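Local coordinates for protein probable FAD-dependent oxidoreductase PA4991 (Pseudomonas aeruginosa PAO1, PDB 5EZ7) that binds one FAD per subunit and probably works as an FAD-dependent oxidoreductase of the DAO family, with a physiological substrate that is still unknown, at residues G19-A24 with A348-F353; A208-L213 with V341-K346. All blocks are in the same frame, centred on the assembly; numbering follows the deposited sequence.

Contact 1 (G19-A24 with A348-F353); sequences GLWLNA and ALAPDF. With FAD (flavin-adenine dinucleotide), chain B.
Trp21 and Pro351 make the tight part of this contact, where helix 17-28 lies against the first turn of helix 350-364. Pro351 sits over one face of the indole: its CA is 4.0 Å from the centroid of the five-membered ring and 28° off the ring normal, a CH-pi contact, while CG lies above the six-membered side, 3.7 Å from Trp21 CZ2. Trp21 reaches this place because its CG stands anti to the backbone N (chi1 -174°), which directs the broad ring out from its own helix and across Pro351. Proline suits the first turn, where a backbone N-H would have no helical carbonyl one turn earlier to bond, and its compact ring makes a firm partner for an aromatic face. At the base of the indole, the small side chain of Ala350 lets the backbones come close, with the two CA atoms of Trp21 and Ala350 6.6 Å apart and Trp21 CB 4.2 Å from Ala350 CB. Outside the pair, Trp79 also meets the Trp21 ring, and a weak hydrogen bond to Glu88 takes up the indole NE1.

The looser part lies at Leu22, whose CD2 merely approaches Phe353 CE2 obliquely at 4.2 Å. Loose here does not mean wet: Leu22 and Phe353 are both buried, and polar bonding between the two segments is absent. At the other end of 348-353 the chain turns to the cofactor, and Ala348 N gives FAD O2 a nearly straight hydrogen bond of 2.8 Å (172°). Leu349 follows as the N-cap residue. Gly19 fits the last glycine of a GxGxxG pattern, so the contact joins the dinucleotide-binding helix of a Rossmann-type fold to helix 350-364, which follows the flavin-binding loop.

Contact 2 (A208-L213 with V341-K346); sequences AGNEAL and VGWPTK. With FAD (flavin-adenine dinucleotide), chain B.
Asn210 lies alongside Trp343, the two side chains pointing opposite ways, and it can be followed outward atom by atom. CB rests 3.6 Å from Trp343 CZ2, on the benzene side of the indole. CG, anti to the carbonyl carbon (chi1 -80°), brings the amide in beside Val341, with CG2 of that valine 4.0 Å from Asn210 CG. At the tip, ND2 hovers over one face of the Trp343 ring, nearer its margin than its middle, with the amide tilted 63° from the indole plane. The same nitrogen gives a weak, bent hydrogen bond to Gly342 O (2.9 Å, 119°) and another weak one to Leu204 O; OD1 accepts the N-H of Ala206.

Asparagine suits this buried place because one short amide can both donate and accept. Glycine suits position 209, as its CA lies 3.5 Å from FAD N7A and a side chain there would run into the adenine. Asn210 ND2 and Trp343 NE1 are two donors, 3.4 Å apart, and do not bond each other; the indole N-H turns instead to Gly207 O. The chemistry therefore implies that backbone carbonyls and amides, rather than charges, settle the buried polar groups where the start of helix 210-216 meets strand 339-343.

The two contacts have centres 13 Å apart and both touch FAD, contact 1 at the flavin O2 and contact 2 from the adenine to the flavin. In chain order come 19-24, 208-213, 341-346 and 348-353, so contact 2 is nested within the loop closed by contact 1. Their second segments are successive: strand 339-343, in the six-stranded sheet with strands 10-13 and 201-204, leads through the cofactor-lining turn into helix 350-364. They also touch directly, with Phe353 CE1 3.8 Å from Gly342 C and Leu349 CB 3.5 Å from Pro344 O. Sequence-distant parts thus share one cofactor site: 208-213 at the adenine, 344-348 from phosphate to flavin.

Contact 1 (G19-A24 with A348-F353)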
ATOM      1  N   GLY A  19      -1.755   5.607  -6.410  1.00 21.41           N
ATOM      2  CA  GLY A  19      -2.537   6.112  -7.530  1.00 20.75           C
ATOM      3  C   GLY A  19      -4.004   6.339  -7.202  1.00 21.14           C
ATOM      4  O   GLY A  19      -4.629   7.265  -7.687  1.00 20.78           O
ATOM      5  N   LEU A  20      -4.560   5.461  -6.387  1.00 21.81           N
ATOM      6  CA  LEU A  20      -5.966   5.518  -6.062  1.00 22.34           C
ATOM      7  C   LEU A  20      -6.230   6.637  -5.070  1.00 22.85           C
ATOM      8  O   LEU A  20      -7.252   7.280  -5.128  1.00 22.57           O
ATOM      9  CB  LEU A  20      -6.448   4.177  -5.509  1.00 22.38           C
ATOM     10  CG  LEU A  20      -6.800   3.043  -6.485  1.00 22.92           C
ATOM     11  CD1 LEU A  20      -7.047   1.736  -5.717  1.00 22.61           C
ATOM     12  CD2 LEU A  20      -8.043   3.374  -7.317  1.00 24.21           C
ATOM     13  N   TRP A  21      -5.306   6.846  -4.152  1.00 23.43           N
ATOM     14  CA  TRP A  21      -5.480   7.855  -3.130  1.00 25.23           C
ATOM     15  C   TRP A  21      -5.369   9.165  -3.806  1.00 25.89           C
ATOM     16  O   TRP A  21      -6.240   9.981  -3.676  1.00 27.61           O
ATOM     17  CB  TRP A  21      -4.443   7.739  -2.005  1.00 25.60           C
ATOM     18  CG  TRP A  21      -4.704   8.674  -0.886  1.00 27.33           C
ATOM     19  CD1 TRP A  21      -4.512  10.010  -0.886  1.00 29.03           C
ATOM     20  CD2 TRP A  21      -5.248   8.344   0.398  1.00 28.47           C
ATOM     21  NE1 TRP A  21      -4.910  10.543   0.318  1.00 30.71           N
ATOM     22  CE2 TRP A  21      -5.331   9.532   1.132  1.00 30.16           C
ATOM     23  CE3 TRP A  21      -5.668   7.146   1.000  1.00 28.61           C
ATOM     24  CZ2 TRP A  21      -5.830   9.576   2.435  1.00 32.20           C
ATOM     25  CZ3 TRP A  21      -6.147   7.188   2.300  1.00 30.44           C
ATOM     26  CH2 TRP A  21      -6.218   8.392   3.010  1.00 31.29           C
ATOM     27  N   LEU A  22      -4.308   9.350  -4.581  1.00 26.42           N
ATOM     28  CA  LEU A  22      -4.131  10.582  -5.372  1.00 26.23           C
ATOM     29  C   LEU A  22      -5.322  10.833  -6.257  1.00 25.87           C
ATOM     30  O   LEU A  22      -5.788  11.962  -6.363  1.00 26.73           O
ATOM     31  CB  LEU A  22      -2.898  10.486  -6.259  1.00 26.04           C
ATOM     32  CG  LEU A  22      -2.677  11.598  -7.319  1.00 26.46           C
ATOM     33  CD1 LEU A  22      -2.435  12.949  -6.638  1.00 27.23           C
ATOM     34  CD2 LEU A  22      -1.517  11.230  -8.255  1.00 25.47           C
ATOM     35  N   ASN A  23      -5.792   9.800  -6.931  1.00 24.63           N
ATOM     36  CA  ASN A  23      -6.951   9.989  -7.806  1.00 25.77           C
ATOM     37  C   ASN A  23      -8.134  10.541  -7.013  1.00 26.88           C
ATOM     38  O   ASN A  23      -8.827  11.437  -7.452  1.00 27.75           O
ATOM     39  CB  ASN A  23      -7.319   8.672  -8.478  1.00 25.79           C
ATOM     40  CG  ASN A  23      -8.348   8.827  -9.595  1.00 27.02           C
ATOM     41  OD1 ASN A  23      -8.203   9.695 -10.459  1.00 28.79           O
ATOM     42  ND2 ASN A  23      -9.352   7.957  -9.617  1.00 27.08           N
ATOM     43  N   ALA A  24      -8.360   9.997  -5.826  1.00 26.69           N
ATOM     44  CA  ALA A  24      -9.489  10.407  -5.043  1.00 27.47           C
ATOM     45  C   ALA A  24      -9.364  11.878  -4.577  1.00 28.04           C
ATOM     46  O   ALA A  24     -10.337  12.618  -4.617  1.00 28.88           O
ATOM     47  CB  ALA A  24      -9.640   9.470  -3.869  1.00 27.72           C
ATOM     48  N   ALA A 348       1.183   3.779   4.381  1.00 26.05           N
ATOM     49  CA  ALA A 348       0.946   4.856   5.310  1.00 27.00           C
ATOM     50  C   ALA A 348       1.101   6.242   4.719  1.00 28.23           C
ATOM     51  O   ALA A 348       0.371   7.154   5.093  1.00 28.90           O
ATOM     52  CB  ALA A 348       1.905   4.716   6.487  1.00 27.89           C
ATOM     53  N   LEU A 349       2.098   6.388   3.840  1.00 28.62           N
ATOM     54  CA  LEU A 349       2.541   7.664   3.262  1.00 28.44           C
ATOM     55  C   LEU A 349       1.873   8.005   1.910  1.00 27.49           C
ATOM     56  O   LEU A 349       2.287   8.936   1.211  1.00 26.48           O
ATOM     57  CB  LEU A 349       4.080   7.612   3.107  1.00 28.63           C
ATOM     58  CG  LEU A 349       4.936   7.798   4.368  1.00 30.08           C
ATOM     59  CD1 LEU A 349       6.413   7.478   4.096  1.00 30.59           C
ATOM     60  CD2 LEU A 349       4.860   9.217   4.860  1.00 31.13           C
ATOM     61  N   ALA A 350       0.848   7.255   1.533  1.00 26.90           N
ATOM     62  CA  ALA A 350       0.131   7.568   0.307  1.00 27.49           C
ATOM     63  C   ALA A 350      -0.462   8.970   0.339  1.00 28.78           C
ATOM     64  O   ALA A 350      -0.407   9.648  -0.664  1.00 29.11           O
ATOM     65  CB  ALA A 350      -0.945   6.558   0.015  1.00 26.99           C
ATOM     66  N   PRO A 351      -0.990   9.431   1.491  1.00 29.89           N
ATOM     67  CA  PRO A 351      -1.466  10.815   1.510  1.00 30.96           C
ATOM     68  C   PRO A 351      -0.357  11.902   1.351  1.00 31.68           C
ATOM     69  O   PRO A 351      -0.654  13.036   0.968  1.00 33.69           O
ATOM     70  CB  PRO A 351      -2.161  10.936   2.885  1.00 31.81           C
ATOM     71  CG  PRO A 351      -2.270   9.554   3.428  1.00 31.10           C
ATOM     72  CD  PRO A 351      -1.172   8.776   2.795  1.00 30.18           C
ATOM     73  N   ASP A 352       0.884  11.568   1.688  1.00 31.04           N
ATOM     74  CA  ASP A 352       2.022  12.459   1.503  1.00 30.81           C
ATOM     75  C   ASP A 352       2.402  12.478   0.018  1.00 29.26           C
ATOM     76  O   ASP A 352       2.801  13.515  -0.517  1.00 29.60           O
ATOM     77  CB  ASP A 352       3.211  12.033   2.401  1.00 30.87           C
ATOM     78  CG  ASP A 352       4.380  13.005   2.322  1.00 32.70           C
ATOM     79  OD1 ASP A 352       4.213  14.168   2.777  1.00 35.17           O
ATOM     80  OD2 ASP A 352       5.463  12.636   1.783  1.00 32.46           O
ATOM     81  N   PHE A 353       2.249  11.344  -0.648  1.00 27.93           N
ATOM     82  CA  PHE A 353       2.494  11.258  -2.100  1.00 28.04           C
ATOM     83  C   PHE A 353       1.522  12.151  -2.850  1.00 28.77           C
ATOM     84  O   PHE A 353       1.961  12.980  -3.642  1.00 30.77           O
ATOM     85  CB  PHE A 353       2.437   9.813  -2.600  1.00 26.87           C
ATOM     86  CG  PHE A 353       2.608   9.663  -4.089  1.00 26.62           C
ATOM     87  CD1 PHE A 353       3.872   9.723  -4.674  1.00 27.60           C
ATOM     88  CD2 PHE A 353       1.517   9.438  -4.910  1.00 25.58           C
ATOM     89  CE1 PHE A 353       4.043   9.579  -6.038  1.00 26.87           C
ATOM     90  CE2 PHE A 353       1.680   9.284  -6.286  1.00 25.39           C
ATOM     91  CZ  PHE A 353       2.939   9.369  -6.846  1.00 26.29           C
TER
HETATM   92  PA  FAD B 401       1.560  -0.920  -5.887  1.00 21.83           P
HETATM   93  O1A FAD B 401       0.590  -1.300  -4.816  1.00 22.23           O
HETATM   94  O2A FAD B 401       2.637  -1.875  -6.318  1.00 22.92           O
HETATM   95  O5B FAD B 401       0.695  -0.484  -7.143  1.00 22.00           O
HETATM   96  C5B FAD B 401       1.260  -0.285  -8.423  1.00 21.75           C
HETATM   97  C4B FAD B 401       0.152  -0.571  -9.414  1.00 22.00           C
HETATM   98  O4B FAD B 401       0.588  -0.202 -10.733  1.00 22.11           O
HETATM   99  C3B FAD B 401      -0.224  -2.056  -9.424  1.00 21.47           C
HETATM  100  O3B FAD B 401      -1.620  -2.232  -9.173  1.00 20.71           O
HETATM  101  C2B FAD B 401       0.176  -2.507 -10.816  1.00 21.75           C
HETATM  102  O2B FAD B 401      -0.648  -3.526 -11.376  1.00 21.59           O
HETATM  103  C1B FAD B 401       0.130  -1.203 -11.617  1.00 22.29           C
HETATM  104  N9A FAD B 401       1.005  -1.213 -12.796  1.00 23.63           N
HETATM  105  C8A FAD B 401       2.267  -1.673 -12.852  1.00 23.09           C
HETATM  106  N7A FAD B 401       2.753  -1.526 -14.097  1.00 22.98           N
HETATM  107  C5A FAD B 401       1.803  -0.958 -14.847  1.00 22.53           C
HETATM  108  C6A FAD B 401       1.687  -0.547 -16.253  1.00 22.02           C
HETATM  109  N6A FAD B 401       2.738  -0.721 -17.069  1.00 21.48           N
HETATM  110  N1A FAD B 401       0.537   0.011 -16.666  1.00 21.89           N
HETATM  111  C2A FAD B 401      -0.500   0.181 -15.826  1.00 23.02           C
HETATM  112  N3A FAD B 401      -0.468  -0.179 -14.526  1.00 23.01           N
HETATM  113  C4A FAD B 401       0.643  -0.748 -13.996  1.00 23.21           C
HETATM  114  N1  FAD B 401       3.435  -0.003   4.242  1.00 25.77           N
HETATM  115  C2  FAD B 401       2.851   0.429   5.379  1.00 27.75           C
HETATM  116  O2  FAD B 401       2.675   1.661   5.541  1.00 27.67           O
HETATM  117  N3  FAD B 401       2.448  -0.414   6.346  1.00 28.72           N
HETATM  118  C4  FAD B 401       2.603  -1.731   6.251  1.00 27.76           C
HETATM  119  O4  FAD B 401       2.211  -2.495   7.155  1.00 30.67           O
HETATM  120  C4X FAD B 401       3.230  -2.278   5.043  1.00 26.84           C
HETATM  121  N5  FAD B 401       3.415  -3.603   4.891  1.00 25.45           N
HETATM  122  C5X FAD B 401       3.980  -4.094   3.773  1.00 25.90           C
HETATM  123  C6  FAD B 401       4.137  -5.469   3.650  1.00 26.70           C
HETATM  124  C7  FAD B 401       4.708  -6.014   2.518  1.00 27.46           C
HETATM  125  C7M FAD B 401       4.851  -7.502   2.400  1.00 28.68           C
HETATM  126  C8  FAD B 401       5.134  -5.121   1.411  1.00 27.98           C
HETATM  127  C8M FAD B 401       5.754  -5.657   0.138  1.00 29.21           C
HETATM  128  C9  FAD B 401       4.985  -3.752   1.542  1.00 26.84           C
HETATM  129  C9A FAD B 401       4.422  -3.186   2.684  1.00 26.41           C
HETATM  130  N10 FAD B 401       4.247  -1.783   2.844  1.00 25.88           N
HETATM  131  C10 FAD B 401       3.639  -1.304   4.010  1.00 25.92           C
HETATM  132  C1' FAD B 401       4.631  -0.838   1.809  1.00 25.48           C
HETATM  133  C2' FAD B 401       3.450  -0.664   0.870  1.00 24.66           C
HETATM  134  O2' FAD B 401       2.843  -1.922   0.547  1.00 25.37           O
HETATM  135  C3' FAD B 401       3.867   0.071  -0.397  1.00 24.13           C
HETATM  136  O3' FAD B 401       4.695   1.192  -0.028  1.00 24.08           O
HETATM  137  C4' FAD B 401       2.646   0.572  -1.164  1.00 22.82           C
HETATM  138  O4' FAD B 401       1.576  -0.373  -1.131  1.00 23.27           O
HETATM  139  C5' FAD B 401       2.979   0.850  -2.617  1.00 22.30           C
HETATM  140  O5' FAD B 401       1.847   1.465  -3.247  1.00 20.74           O
HETATM  141  P   FAD B 401       1.903   1.756  -4.817  1.00 20.30           P
HETATM  142  O1P FAD B 401       0.513   2.106  -5.282  1.00 21.17           O
HETATM  143  O2P FAD B 401       3.024   2.709  -5.023  1.00 20.45           O
HETATM  144  O3P FAD B 401       2.415   0.363  -5.423  1.00 20.67           O

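Contact 2 (A208-L213 with V341-K346)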
ATOM      1  N   ALA A 208       6.503  -1.107  -8.906  1.00 23.74           N
ATOM      2  CA  ALA A 208       7.569  -1.775  -9.645  1.00 25.33           C
ATOM      3  C   ALA A 208       7.461  -1.580 -11.139  1.00 25.43           C
ATOM      4  O   ALA A 208       8.458  -1.656 -11.859  1.00 27.22           O
ATOM      5  CB  ALA A 208       7.545  -3.295  -9.334  1.00 25.21           C
ATOM      6  N   GLY A 209       6.254  -1.398 -11.630  1.00 24.00           N
ATOM      7  CA  GLY A 209       6.092  -1.057 -13.033  1.00 25.02           C
ATOM      8  C   GLY A 209       6.650   0.287 -13.463  1.00 25.42           C
ATOM      9  O   GLY A 209       6.784   0.509 -14.667  1.00 26.14           O
ATOM     10  N   ASN A 210       6.948   1.202 -12.519  1.00 24.75           N
ATOM     11  CA  ASN A 210       7.535   2.521 -12.903  1.00 25.11           C
ATOM     12  C   ASN A 210       8.820   2.420 -13.706  1.00 26.90           C
ATOM     13  O   ASN A 210       9.034   3.238 -14.609  1.00 27.41           O
ATOM     14  CB  ASN A 210       7.763   3.452 -11.703  1.00 24.11           C
ATOM     15  CG  ASN A 210       6.509   4.170 -11.249  1.00 23.25           C
ATOM     16  OD1 ASN A 210       5.489   4.177 -11.934  1.00 21.57           O
ATOM     17  ND2 ASN A 210       6.573   4.767 -10.046  1.00 23.51           N
ATOM     18  N   GLU A 211       9.663   1.422 -13.411  1.00 28.19           N
ATOM     19  CA  GLU A 211      10.939   1.292 -14.120  1.00 30.67           C
ATOM     20  C   GLU A 211      10.773   1.166 -15.679  1.00 31.22           C
ATOM     21  O   GLU A 211      11.304   1.972 -16.438  1.00 30.87           O
ATOM     22  CB  GLU A 211      11.730   0.125 -13.543  1.00 31.99           C
ATOM     23  CG  GLU A 211      13.168  -0.006 -14.053  1.00 35.06           C
ATOM     24  CD  GLU A 211      13.919  -1.119 -13.337  1.00 36.51           C
ATOM     25  OE1 GLU A 211      14.949  -0.844 -12.711  1.00 36.62           O
ATOM     26  OE2 GLU A 211      13.447  -2.277 -13.376  1.00 38.20           O
ATOM     27  N   ALA A 212      10.015   0.157 -16.117  1.00 31.24           N
ATOM     28  CA  ALA A 212       9.713  -0.094 -17.559  1.00 31.75           C
ATOM     29  C   ALA A 212       8.886   1.016 -18.232  1.00 30.77           C
ATOM     30  O   ALA A 212       9.060   1.292 -19.414  1.00 32.51           O
ATOM     31  CB  ALA A 212       8.999  -1.443 -17.714  1.00 31.20           C
ATOM     32  N   LEU A 213       7.969   1.633 -17.501  1.00 28.85           N
ATOM     33  CA  LEU A 213       7.297   2.836 -18.019  1.00 28.85           C
ATOM     34  C   LEU A 213       8.268   4.004 -18.273  1.00 30.22           C
ATOM     35  O   LEU A 213       8.143   4.710 -19.290  1.00 30.88           O
ATOM     36  CB  LEU A 213       6.205   3.298 -17.090  1.00 27.35           C
ATOM     37  CG  LEU A 213       4.960   2.414 -17.096  1.00 27.18           C
ATOM     38  CD1 LEU A 213       4.124   2.689 -15.856  1.00 25.66           C
ATOM     39  CD2 LEU A 213       4.162   2.655 -18.356  1.00 27.79           C
ATOM     40  N   VAL A 341       6.395  11.264 -11.366  1.00 29.20           N
ATOM     41  CA  VAL A 341       6.624   9.862 -11.138  1.00 28.75           C
ATOM     42  C   VAL A 341       7.137   9.619  -9.719  1.00 28.55           C
ATOM     43  O   VAL A 341       8.030  10.349  -9.217  1.00 29.93           O
ATOM     44  CB  VAL A 341       7.665   9.315 -12.156  1.00 29.55           C
ATOM     45  CG1 VAL A 341       8.951  10.180 -12.192  1.00 30.26           C
ATOM     46  CG2 VAL A 341       8.000   7.854 -11.869  1.00 28.96           C
ATOM     47  N   GLY A 342       6.629   8.573  -9.085  1.00 26.77           N
ATOM     48  CA  GLY A 342       7.153   8.254  -7.791  1.00 26.42           C
ATOM     49  C   GLY A 342       6.615   7.063  -7.099  1.00 24.85           C
ATOM     50  O   GLY A 342       5.913   6.239  -7.687  1.00 23.45           O
ATOM     51  N   TRP A 343       7.003   6.998  -5.823  1.00 24.83           N
ATOM     52  CA  TRP A 343       6.719   5.892  -4.936  1.00 23.51           C
ATOM     53  C   TRP A 343       6.412   6.416  -3.532  1.00 23.61           C
ATOM     54  O   TRP A 343       7.073   7.315  -3.067  1.00 25.14           O
ATOM     55  CB  TRP A 343       7.935   5.002  -4.881  1.00 23.31           C
ATOM     56  CG  TRP A 343       8.321   4.364  -6.195  1.00 23.01           C
ATOM     57  CD1 TRP A 343       7.830   3.195  -6.720  1.00 22.39           C
ATOM     58  CD2 TRP A 343       9.329   4.810  -7.095  1.00 23.30           C
ATOM     59  NE1 TRP A 343       8.477   2.892  -7.910  1.00 22.97           N
ATOM     60  CE2 TRP A 343       9.393   3.875  -8.161  1.00 23.66           C
ATOM     61  CE3 TRP A 343      10.206   5.890  -7.099  1.00 24.29           C
ATOM     62  CZ2 TRP A 343      10.269   4.021  -9.224  1.00 23.99           C
ATOM     63  CZ3 TRP A 343      11.079   6.024  -8.138  1.00 24.97           C
ATOM     64  CH2 TRP A 343      11.099   5.102  -9.197  1.00 24.94           C
ATOM     65  N   PRO A 344       5.415   5.847  -2.849  1.00 23.40           N
ATOM     66  CA  PRO A 344       5.084   6.284  -1.495  1.00 24.12           C
ATOM     67  C   PRO A 344       6.079   5.822  -0.453  1.00 25.73           C
ATOM     68  O   PRO A 344       6.243   6.498   0.532  1.00 27.22           O
ATOM     69  CB  PRO A 344       3.700   5.670  -1.258  1.00 22.95           C
ATOM     70  CG  PRO A 344       3.656   4.486  -2.118  1.00 22.01           C
ATOM     71  CD  PRO A 344       4.494   4.809  -3.327  1.00 22.28           C
ATOM     72  N   THR A 345       6.739   4.687  -0.682  1.00 27.07           N
ATOM     73  CA  THR A 345       7.680   4.037   0.247  1.00 29.54           C
ATOM     74  C   THR A 345       6.957   3.229   1.321  1.00 30.47           C
ATOM     75  O   THR A 345       7.384   2.108   1.646  1.00 31.82           O
ATOM     76  CB  THR A 345       8.789   4.956   0.846  1.00 31.16           C
ATOM     77  OG1 THR A 345       8.250   5.832   1.843  1.00 31.87           O
ATOM     78  CG2 THR A 345       9.490   5.782  -0.260  1.00 31.91           C
ATOM     79  N   LYS A 346       5.860   3.778   1.849  1.00 30.60           N
ATOM     80  CA  LYS A 346       4.960   3.067   2.749  1.00 29.53           C
ATOM     81  C   LYS A 346       3.546   3.315   2.308  1.00 27.06           C
ATOM     82  O   LYS A 346       3.262   4.312   1.705  1.00 26.09           O
ATOM     83  CB  LYS A 346       5.211   3.530   4.182  1.00 32.89           C
ATOM     84  CG  LYS A 346       6.352   2.744   4.783  1.00 36.06           C
ATOM     85  CD  LYS A 346       7.040   3.432   5.939  1.00 40.28           C
ATOM     86  CE  LYS A 346       8.080   2.488   6.567  1.00 42.29           C
ATOM     87  NZ  LYS A 346       8.133   2.680   8.055  1.00 45.07           N
TER
HETATM   88  PA  FAD B 401       1.560  -0.920  -5.887  1.00 21.83           P
HETATM   89  O1A FAD B 401       0.590  -1.300  -4.816  1.00 22.23           O
HETATM   90  O2A FAD B 401       2.637  -1.875  -6.318  1.00 22.92           O
HETATM   91  O5B FAD B 401       0.695  -0.484  -7.143  1.00 22.00           O
HETATM   92  C5B FAD B 401       1.260  -0.285  -8.423  1.00 21.75           C
HETATM   93  C4B FAD B 401       0.152  -0.571  -9.414  1.00 22.00           C
HETATM   94  O4B FAD B 401       0.588  -0.202 -10.733  1.00 22.11           O
HETATM   95  C3B FAD B 401      -0.224  -2.056  -9.424  1.00 21.47           C
HETATM   96  O3B FAD B 401      -1.620  -2.232  -9.173  1.00 20.71           O
HETATM   97  C2B FAD B 401       0.176  -2.507 -10.816  1.00 21.75           C
HETATM   98  O2B FAD B 401      -0.648  -3.526 -11.376  1.00 21.59           O
HETATM   99  C1B FAD B 401       0.130  -1.203 -11.617  1.00 22.29           C
HETATM  100  N9A FAD B 401       1.005  -1.213 -12.796  1.00 23.63           N
HETATM  101  C8A FAD B 401       2.267  -1.673 -12.852  1.00 23.09           C
HETATM  102  N7A FAD B 401       2.753  -1.526 -14.097  1.00 22.98           N
HETATM  103  C5A FAD B 401       1.803  -0.958 -14.847  1.00 22.53           C
HETATM  104  C6A FAD B 401       1.687  -0.547 -16.253  1.00 22.02           C
HETATM  105  N6A FAD B 401       2.738  -0.721 -17.069  1.00 21.48           N
HETATM  106  N1A FAD B 401       0.537   0.011 -16.666  1.00 21.89           N
HETATM  107  C2A FAD B 401      -0.500   0.181 -15.826  1.00 23.02           C
HETATM  108  N3A FAD B 401      -0.468  -0.179 -14.526  1.00 23.01           N
HETATM  109  C4A FAD B 401       0.643  -0.748 -13.996  1.00 23.21           C
HETATM  110  N1  FAD B 401       3.435  -0.003   4.242  1.00 25.77           N
HETATM  111  C2  FAD B 401       2.851   0.429   5.379  1.00 27.75           C
HETATM  112  O2  FAD B 401       2.675   1.661   5.541  1.00 27.67           O
HETATM  113  N3  FAD B 401       2.448  -0.414   6.346  1.00 28.72           N
HETATM  114  C4  FAD B 401       2.603  -1.731   6.251  1.00 27.76           C
HETATM  115  O4  FAD B 401       2.211  -2.495   7.155  1.00 30.67           O
HETATM  116  C4X FAD B 401       3.230  -2.278   5.043  1.00 26.84           C
HETATM  117  N5  FAD B 401       3.415  -3.603   4.891  1.00 25.45           N
HETATM  118  C5X FAD B 401       3.980  -4.094   3.773  1.00 25.90           C
HETATM  119  C6  FAD B 401       4.137  -5.469   3.650  1.00 26.70           C
HETATM  120  C7  FAD B 401       4.708  -6.014   2.518  1.00 27.46           C
HETATM  121  C7M FAD B 401       4.851  -7.502   2.400  1.00 28.68           C
HETATM  122  C8  FAD B 401       5.134  -5.121   1.411  1.00 27.98           C
HETATM  123  C8M FAD B 401       5.754  -5.657   0.138  1.00 29.21           C
HETATM  124  C9  FAD B 401       4.985  -3.752   1.542  1.00 26.84           C
HETATM  125  C9A FAD B 401       4.422  -3.186   2.684  1.00 26.41           C
HETATM  126  N10 FAD B 401       4.247  -1.783   2.844  1.00 25.88           N
HETATM  127  C10 FAD B 401       3.639  -1.304   4.010  1.00 25.92           C
HETATM  128  C1' FAD B 401       4.631  -0.838   1.809  1.00 25.48           C
HETATM  129  C2' FAD B 401       3.450  -0.664   0.870  1.00 24.66           C
HETATM  130  O2' FAD B 401       2.843  -1.922   0.547  1.00 25.37           O
HETATM  131  C3' FAD B 401       3.867   0.071  -0.397  1.00 24.13           C
HETATM  132  O3' FAD B 401       4.695   1.192  -0.028  1.00 24.08           O
HETATM  133  C4' FAD B 401       2.646   0.572  -1.164  1.00 22.82           C
HETATM  134  O4' FAD B 401       1.576  -0.373  -1.131  1.00 23.27           O
HETATM  135  C5' FAD B 401       2.979   0.850  -2.617  1.00 22.30           C
HETATM  136  O5' FAD B 401       1.847   1.465  -3.247  1.00 20.74           O
HETATM  137  P   FAD B 401       1.903   1.756  -4.817  1.00 20.30           P
HETATM  138  O1P FAD B 401       0.513   2.106  -5.282  1.00 21.17           O
HETATM  139  O2P FAD B 401       3.024   2.709  -5.023  1.00 20.45           O
HETATM  140  O3P FAD B 401       2.415   0.363  -5.423  1.00 20.67           O